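Local atomic coordinates of BIFUNCTIONAL PROTEIN Proline utilization A (PutA) (Corynebacterium freiburgense, PDB entry 5UX5), a protein that catalyses both enzymatic steps of proline catabolism, FAD-dependent oxidation of proline to pyrroline-5-carboxylate and NAD-dependent oxidation of the derived glutamate semialdehyde to glutamate. Residues A[520-524]-A[606-612]. Sequence-based numbering, arbitrary orientation.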
loop_
_atom_site.group_PDB
_atom_site.type_symbol
_atom_site.label_atom_id
_atom_site.label_comp_id
_atom_site.label_asym_id
_atom_site.label_seq_id
_atom_site.Cartn_x
_atom_site.Cartn_y
_atom_site.Cartn_z
ATOM N N ARG A 520 16.938 -4.038 27.091
ATOM C CA ARG A 520 15.991 -4.535 26.103
ATOM C C ARG A 520 15.855 -3.558 24.949
ATOM O O ARG A 520 15.800 -3.960 23.777
ATOM C CB ARG A 520 14.623 -4.759 26.751
ATOM C CG ARG A 520 14.584 -5.733 27.900
ATOM C CD ARG A 520 13.170 -5.740 28.382
ATOM N NE ARG A 520 13.067 -5.525 29.817
ATOM C CZ ARG A 520 11.998 -4.984 30.380
ATOM N NH1 ARG A 520 11.942 -4.810 31.690
ATOM N NH2 ARG A 520 10.990 -4.598 29.617
ATOM N N THR A 521 15.733 -2.271 25.270
ATOM C CA THR A 521 15.539 -1.254 24.248
ATOM C C THR A 521 16.716 -1.227 23.286
ATOM O O THR A 521 16.531 -1.165 22.068
ATOM C CB THR A 521 15.343 0.100 24.933
ATOM O OG1 THR A 521 14.010 0.173 25.456
ATOM C CG2 THR A 521 15.554 1.253 23.975
ATOM N N ALA A 522 17.931 -1.343 23.819
ATOM C CA ALA A 522 19.123 -1.325 22.986
ATOM C C ALA A 522 19.209 -2.566 22.115
ATOM O O ALA A 522 19.648 -2.493 20.959
ATOM C CB ALA A 522 20.362 -1.183 23.867
ATOM N N LEU A 523 18.839 -3.722 22.664
ATOM C CA LEU A 523 18.840 -4.938 21.867
ATOM C C LEU A 523 17.806 -4.853 20.755
ATOM O O LEU A 523 18.093 -5.224 19.611
ATOM C CB LEU A 523 18.578 -6.156 22.745
ATOM C CG LEU A 523 19.717 -6.604 23.656
ATOM C CD1 LEU A 523 19.300 -7.800 24.425
ATOM C CD2 LEU A 523 20.945 -6.895 22.880
ATOM N N LEU A 524 16.598 -4.356 21.057
ATOM C CA LEU A 524 15.588 -4.293 20.006
ATOM C C LEU A 524 16.022 -3.352 18.886
ATOM O O LEU A 524 15.910 -3.694 17.700
ATOM C CB LEU A 524 14.252 -3.860 20.585
ATOM C CG LEU A 524 13.641 -4.960 21.440
ATOM C CD1 LEU A 524 12.454 -4.444 22.309
ATOM C CD2 LEU A 524 13.228 -6.076 20.540
ATOM N N PHE A 606 9.659 -9.885 19.478
ATOM C CA PHE A 606 9.996 -8.530 19.912
ATOM C C PHE A 606 9.046 -8.027 21.012
ATOM O O PHE A 606 9.480 -7.349 21.957
ATOM C CB PHE A 606 10.013 -7.591 18.714
ATOM C CG PHE A 606 11.167 -7.835 17.768
ATOM C CD1 PHE A 606 12.383 -8.305 18.239
ATOM C CD2 PHE A 606 11.022 -7.631 16.408
ATOM C CE1 PHE A 606 13.444 -8.547 17.373
ATOM C CE2 PHE A 606 12.075 -7.885 15.536
ATOM C CZ PHE A 606 13.283 -8.337 16.014
ATOM N N ALA A 607 7.752 -8.367 20.922
ATOM C CA ALA A 607 6.798 -7.901 21.924
ATOM C C ALA A 607 7.082 -8.511 23.295
ATOM O O ALA A 607 6.995 -7.819 24.322
ATOM C CB ALA A 607 5.368 -8.220 21.481
ATOM N N SER A 608 7.443 -9.796 23.319
ATOM C CA SER A 608 7.801 -10.466 24.562
ATOM C C SER A 608 9.043 -9.842 25.176
ATOM O O SER A 608 9.087 -9.587 26.390
ATOM C CB SER A 608 8.042 -11.957 24.308
ATOM O OG SER A 608 6.899 -12.605 23.785
ATOM N N LEU A 609 10.085 -9.638 24.358
ATOM C CA LEU A 609 11.309 -9.030 24.864
ATOM C C LEU A 609 11.039 -7.636 25.411
ATOM O O LEU A 609 11.466 -7.309 26.521
ATOM C CB LEU A 609 12.389 -8.975 23.786
ATOM C CG LEU A 609 13.033 -10.240 23.243
ATOM C CD1 LEU A 609 14.226 -9.800 22.441
ATOM C CD2 LEU A 609 13.476 -11.144 24.367
ATOM N N ALA A 610 10.334 -6.803 24.647
ATOM C CA ALA A 610 9.984 -5.473 25.131
ATOM C C ALA A 610 9.241 -5.521 26.475
ATOM O O ALA A 610 9.444 -4.663 27.341
ATOM C CB ALA A 610 9.143 -4.763 24.078
ATOM N N ALA A 611 8.378 -6.513 26.671
ATOM C CA ALA A 611 7.643 -6.583 27.923
ATOM C C ALA A 611 8.547 -6.990 29.069
ATOM O O ALA A 611 8.272 -6.649 30.225
ATOM C CB ALA A 611 6.475 -7.554 27.795
ATOM N N GLY A 612 9.626 -7.708 28.779
ATOM C CA GLY A 612 10.463 -8.207 29.852
ATOM C C GLY A 612 10.553 -9.712 29.977
ATOM O O GLY A 612 11.164 -10.223 30.921
#
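R520 reaches over the C-terminal end of helix 599-611, its guanidinium lying with one face over G612 and one edge turned to a backbone carbonyl. The CA of G612 lies over the middle of the guanidinium, 3.5 Å from its plane. The O of A610 lies near that plane, beside NH2, which donates a weak, bent hydrogen bond to it (2.8 Å, N-H...O angle 125°). The side chain runs straight as far as a bend at chi3 (-129°), which turns the guanidinium onto the helix end, while CD passes the O of L609. NE donates a hydrogen bond to the O of L515, just ahead of helix 517-533.

L524 packs between the two helices, whose segments 520-524 and 606-611 run roughly antiparallel (155°), their local axes approaching to 9.6 Å. Its two methyls divide the work: CD1 rests on CB of A610 (3.8 Å), whereas CD2 meets CD1 of the F606 ring obliquely and also approaches CD1 of L609 (4.3 Å). The side chains of L524 and F606 run antiparallel alongside one another, and A527 and L531 of the same helix as L524 extend the packing on F606.

G612, with positive phi, closes helix 599-611 in a Schellman motif. Within this aldehyde dehydrogenase region, the contact thus joins a leucine-centred apolar interface to a buried cationic group, whose charge would probably be favoured by the carbonyl-rich, partly negative end of the helix.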